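Local coordinates for protein MOR (Lactococcus phage TP901-1, PDB 6TRI) that probably acts as the modulator of repression in the phage's lytic-lysogenic switch, through a small helical fold of helix-turn-helix type, at residues Thr20-Ala25 / Leu30-Val35; Ser36-Leu39 / Thr44-Asp47. One frame throughout, in Å; residues are numbered along the deposited sequence.

How the contacts relate
Two consecutive contacts show how a short helical chain can be folded by using one helix twice. Contact 1 closes first, setting helix 21-28 against the start of helix 32-39; contact 2 follows, bringing the loop ahead of helix 47-57 back onto the end of that same helix 32-39. Their centres lie about 11 Å apart, and they meet directly, for Gln-21 of contact 1 packs on Ser-36 and Leu-39 while the ring of Phe-24 approaches that of Trp-45. Contact 1 is consistent with a helix-turn-helix unit, and contact 2 packs the following loop on its second helix, where the loop also touches a chain of another protein.

Contact 1: Thr20-Ala25 / Leu30-Val35; sequences TQYNFA and LSERTV
A first torsion of -171°, with an extended chain beyond it, carries the carboxylate of Glu-32 back to Gln-21 and Tyr-22, and Gln-21, likewise extended from a first torsion of 168°, comes to meet it. The two side chains cross at about a right angle, amide and carboxylate planes nearly perpendicular. What touches is the glutamate's methylene, its CG lying 3.4 Å from OE1 of Gln-21. The carboxylate goes further, to the edge of the tyrosine ring, where OE2 of Glu-32 stands 3.5 Å from CD1 of Tyr-22, close to the ring plane.

Next to these polar groups the contact turns apolar. Val-35 divides its branches: CG1 sits 3.8 Å from CD2 at the edge of the Phe-24 ring and also meets CG of Gln-21, while CG2 packs 3.6 Å from CB of Ala-25. This packing between helix 21-28 and helix 32-39, joined by a tight turn, is consistent with the helix-turn-helix of this family, and CB of Ala-25 rests 3.8 Å from CA of Glu-32. The turn is tied by a backbone bond from Leu-30 N to Ala-25 O (3.0 Å, 163° at the hydrogen).

Each helix is also N-capped by a hydroxyl. OG1 of Thr-20 accepts from Asn-23 N at 2.9 Å, and OG of the N-cap Ser-31 accepts from Thr-34 N. Phe-24 continues beyond the pair to pack on Leu-57 of helix 47-57.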
loop_
_atom_site.group_PDB
_atom_site.type_symbol
_atom_site.label_atom_id
_atom_site.label_comp_id
_atom_site.label_asym_id
_atom_site.label_seq_id
_atom_site.Cartn_x
_atom_site.Cartn_y
_atom_site.Cartn_z
ATOM N N THR B 20 17.243 15.812 -4.451
ATOM C CA THR B 20 17.981 14.632 -4.020
ATOM C C THR B 20 17.112 13.697 -3.190
ATOM O O THR B 20 16.064 14.092 -2.672
ATOM C CB THR B 20 19.222 15.005 -3.189
ATOM O OG1 THR B 20 18.807 15.520 -1.918
ATOM C CG2 THR B 20 20.061 16.045 -3.909
ATOM N N GLN B 21 17.558 12.453 -3.072
ATOM C CA GLN B 21 16.925 11.479 -2.196
ATOM C C GLN B 21 16.998 11.953 -0.747
ATOM O O GLN B 21 16.085 11.717 0.047
ATOM C CB GLN B 21 17.599 10.116 -2.359
ATOM C CG GLN B 21 17.239 9.091 -1.307
ATOM C CD GLN B 21 18.017 7.804 -1.476
ATOM O OE1 GLN B 21 18.757 7.391 -0.583
ATOM N NE2 GLN B 21 17.855 7.161 -2.626
ATOM N N TYR B 22 18.091 12.632 -0.413
ATOM C CA TYR B 22 18.279 13.184 0.922
ATOM C C TYR B 22 17.204 14.217 1.245
ATOM O O TYR B 22 16.601 14.176 2.317
ATOM C CB TYR B 22 19.669 13.808 1.054
ATOM C CG TYR B 22 19.894 14.522 2.368
ATOM C CD1 TYR B 22 20.157 13.810 3.530
ATOM C CD2 TYR B 22 19.844 15.909 2.445
ATOM C CE1 TYR B 22 20.364 14.458 4.733
ATOM C CE2 TYR B 22 20.049 16.565 3.645
ATOM C CZ TYR B 22 20.309 15.834 4.786
ATOM O OH TYR B 22 20.515 16.482 5.984
ATOM N N ASN B 23 16.979 15.142 0.316
ATOM C CA ASN B 23 15.925 16.140 0.464
ATOM C C ASN B 23 14.570 15.487 0.674
ATOM O O ASN B 23 13.777 15.930 1.503
ATOM C CB ASN B 23 15.867 17.054 -0.758
ATOM C CG ASN B 23 17.011 18.044 -0.803
ATOM O OD1 ASN B 23 17.588 18.391 0.227
ATOM N ND2 ASN B 23 17.341 18.513 -2.001
ATOM N N PHE B 24 14.315 14.428 -0.085
ATOM C CA PHE B 24 13.072 13.683 0.037
ATOM C C PHE B 24 12.958 13.049 1.418
ATOM O O PHE B 24 11.892 13.073 2.034
ATOM C CB PHE B 24 12.983 12.614 -1.052
ATOM C CG PHE B 24 11.732 11.791 -0.989
ATOM C CD1 PHE B 24 10.487 12.394 -1.060
ATOM C CD2 PHE B 24 11.797 10.413 -0.866
ATOM C CE1 PHE B 24 9.331 11.640 -1.003
ATOM C CE2 PHE B 24 10.643 9.652 -0.812
ATOM C CZ PHE B 24 9.409 10.268 -0.879
ATOM N N ALA B 25 14.066 12.493 1.900
ATOM C CA ALA B 25 14.118 11.873 3.221
ATOM C C ALA B 25 13.706 12.855 4.312
ATOM O O ALA B 25 12.850 12.550 5.144
ATOM C CB ALA B 25 15.510 11.339 3.498
ATOM N N LEU B 30 12.192 10.914 7.513
ATOM C CA LEU B 30 12.908 9.643 7.597
ATOM C C LEU B 30 14.408 9.843 7.412
ATOM O O LEU B 30 14.846 10.879 6.915
ATOM C CB LEU B 30 12.385 8.660 6.543
ATOM C CG LEU B 30 11.154 7.790 6.829
ATOM C CD1 LEU B 30 9.957 8.600 7.294
ATOM C CD2 LEU B 30 10.793 6.980 5.591
ATOM N N SER B 31 15.195 8.851 7.818
ATOM C CA SER B 31 16.622 8.857 7.527
ATOM C C SER B 31 16.811 8.495 6.060
ATOM O O SER B 31 15.950 7.849 5.461
ATOM C CB SER B 31 17.382 7.882 8.429
ATOM O OG SER B 31 16.976 6.545 8.199
ATOM N N GLU B 32 17.931 8.913 5.480
ATOM C CA GLU B 32 18.171 8.659 4.067
ATOM C C GLU B 32 18.414 7.175 3.817
ATOM O O GLU B 32 18.002 6.639 2.786
ATOM C CB GLU B 32 19.351 9.480 3.552
ATOM C CG GLU B 32 19.502 9.415 2.042
ATOM C CD GLU B 32 20.696 10.187 1.536
ATOM O OE1 GLU B 32 20.894 10.232 0.304
ATOM O OE2 GLU B 32 21.439 10.749 2.370
ATOM N N ARG B 33 19.073 6.513 4.765
ATOM C CA ARG B 33 19.306 5.075 4.662
ATOM C C ARG B 33 17.984 4.316 4.642
ATOM O O ARG B 33 17.840 3.311 3.948
ATOM C CB ARG B 33 20.175 4.575 5.815
ATOM C CG ARG B 33 20.433 3.079 5.768
ATOM C CD ARG B 33 20.945 2.566 7.096
ATOM N NE ARG B 33 22.239 3.140 7.447
ATOM C CZ ARG B 33 22.734 3.151 8.680
ATOM N NH1 ARG B 33 22.034 2.630 9.679
ATOM N NH2 ARG B 33 23.922 3.691 8.915
ATOM N N THR B 34 17.020 4.805 5.412
ATOM C CA THR B 34 15.686 4.226 5.425
ATOM C C THR B 34 15.034 4.387 4.055
ATOM O O THR B 34 14.457 3.445 3.511
ATOM C CB THR B 34 14.805 4.879 6.503
ATOM O OG1 THR B 34 15.374 4.636 7.796
ATOM C CG2 THR B 34 13.403 4.311 6.463
ATOM N N VAL B 35 15.145 5.589 3.498
ATOM C CA VAL B 35 14.578 5.890 2.190
ATOM C C VAL B 35 15.279 5.090 1.097
ATOM O O VAL B 35 14.636 4.562 0.189
ATOM C CB VAL B 35 14.679 7.391 1.875
ATOM C CG1 VAL B 35 14.151 7.683 0.484
ATOM C CG2 VAL B 35 13.908 8.188 2.910
#

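Contact 2: Ser36-Leu39 / Thr44-Asp47; sequences SLKL and TWKD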
loop_
_atom_site.group_PDB
_atom_site.type_symbol
_atom_site.label_atom_id
_atom_site.label_comp_id
_atom_site.label_asym_id
_atom_site.label_seq_id
_atom_site.Cartn_x
_atom_site.Cartn_y
_atom_site.Cartn_z
ATOM N N SER B 36 16.600 4.991 1.202
ATOM C CA SER B 36 17.389 4.226 0.245
ATOM C C SER B 36 16.973 2.758 0.184
ATOM O O SER B 36 16.820 2.194 -0.899
ATOM C CB SER B 36 18.874 4.321 0.587
ATOM O OG SER B 36 19.619 3.420 -0.210
ATOM N N LEU B 37 16.791 2.144 1.350
ATOM C CA LEU B 37 16.413 0.735 1.424
ATOM C C LEU B 37 15.013 0.490 0.865
ATOM O O LEU B 37 14.708 -0.604 0.390
ATOM C CB LEU B 37 16.489 0.235 2.870
ATOM C CG LEU B 37 17.865 0.161 3.533
ATOM C CD1 LEU B 37 17.715 -0.205 4.996
ATOM C CD2 LEU B 37 18.750 -0.843 2.820
ATOM N N LYS B 38 14.160 1.506 0.927
ATOM C CA LYS B 38 12.799 1.369 0.422
ATOM C C LYS B 38 12.737 1.597 -1.085
ATOM O O LYS B 38 12.034 0.881 -1.796
ATOM C CB LYS B 38 11.863 2.332 1.150
ATOM C CG LYS B 38 11.627 1.940 2.595
ATOM C CD LYS B 38 10.886 3.013 3.365
ATOM C CE LYS B 38 10.761 2.628 4.830
ATOM N NZ LYS B 38 9.937 1.405 5.022
ATOM N N LEU B 39 13.487 2.581 -1.570
ATOM C CA LEU B 39 13.530 2.862 -3.002
ATOM C C LEU B 39 14.278 1.769 -3.750
ATOM O O LEU B 39 14.153 1.640 -4.968
ATOM C CB LEU B 39 14.181 4.219 -3.268
ATOM C CG LEU B 39 13.415 5.435 -2.750
ATOM C CD1 LEU B 39 14.172 6.719 -3.055
ATOM C CD2 LEU B 39 12.027 5.474 -3.357
ATOM N N THR B 44 9.998 -2.962 2.687
ATOM C CA THR B 44 8.664 -2.597 2.232
ATOM C C THR B 44 8.244 -1.231 2.772
ATOM O O THR B 44 8.712 -0.798 3.824
ATOM C CB THR B 44 7.629 -3.657 2.647
ATOM O OG1 THR B 44 6.335 -3.282 2.160
ATOM C CG2 THR B 44 7.578 -3.796 4.161
ATOM N N TRP B 45 7.368 -0.549 2.037
ATOM C CA TRP B 45 6.844 0.749 2.458
ATOM C C TRP B 45 5.759 0.600 3.520
ATOM O O TRP B 45 4.870 -0.243 3.397
ATOM C CB TRP B 45 6.281 1.519 1.260
ATOM C CG TRP B 45 7.320 2.087 0.345
ATOM C CD1 TRP B 45 8.032 1.418 -0.606
ATOM C CD2 TRP B 45 7.751 3.451 0.285
ATOM N NE1 TRP B 45 8.888 2.278 -1.249
ATOM C CE2 TRP B 45 8.735 3.532 -0.722
ATOM C CE3 TRP B 45 7.404 4.610 0.986
ATOM C CZ2 TRP B 45 9.375 4.727 -1.044
ATOM C CZ3 TRP B 45 8.041 5.794 0.665
ATOM C CH2 TRP B 45 9.015 5.844 -0.340
ATOM N N LYS B 46 5.829 1.425 4.559
ATOM C CA LYS B 46 4.788 1.446 5.576
ATOM C C LYS B 46 3.558 2.172 5.045
ATOM O O LYS B 46 3.640 2.920 4.068
ATOM C CB LYS B 46 5.288 2.112 6.860
ATOM C CG LYS B 46 6.446 1.389 7.526
ATOM C CD LYS B 46 6.896 2.108 8.788
ATOM C CE LYS B 46 5.811 2.113 9.849
ATOM N NZ LYS B 46 6.269 2.792 11.090
ATOM N N ASP B 47 2.423 1.940 5.694
ATOM C CA ASP B 47 1.163 2.569 5.320
ATOM C C ASP B 47 1.272 4.092 5.354
ATOM O O ASP B 47 0.932 4.770 4.383
ATOM C CB ASP B 47 0.043 2.091 6.251
ATOM C CG ASP B 47 -1.306 2.690 5.905
ATOM O OD1 ASP B 47 -1.991 2.143 5.017
ATOM O OD2 ASP B 47 -1.686 3.702 6.532
#
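Lys-38 meets the indole of Trp-45 through its CB, then runs past the ring to the backbone of Thr-44. CB of Lys-38 stands over one face of the indole, offset toward the rim, 4.0 Å from the centroid of the five-membered ring and 22° off its normal, a CH-pi contact. From there the chain runs straight until its last torsion (chi4 -64°) turns NZ onto the carbonyl of Thr-44. That bond measures 2.8 Å from NZ of Lys-38 to O of Thr-44, with the donor tilted 27° from the carbonyl plane. Any cation-pi attraction from NZ to the indole is weak at best, the ring being too far away.

Leu-39 takes the indole from a different direction. It comes to the edge, in the ring plane, with CD2 of Leu-39 3.6 Å from CZ2 of Trp-45. Face and edge are therefore held by neighbouring residues of one helix turn, and Leu-10 of helix 8-17 touches both Leu-39 and Trp-45, which places the indole in the interior of the helical bundle; Phe-68 meets it edge-to-face.

The backbone of Trp-45 hydrogen-bonds to a chain of another protein, and the side chain of Thr-44 has its nearest atom about 3 Å from a sulfate ion, probably from the crystallisation liquor. The buried lysine amine has a second partner, a salt bridge to Glu-49, whose OE1 also accepts from the N of Lys-46 at the N-cap of helix 47-57. Gripped by a carbonyl and a carboxylate, the amine probably stays protonated, so that one charge links the end of helix 32-39 to the start of the next helix.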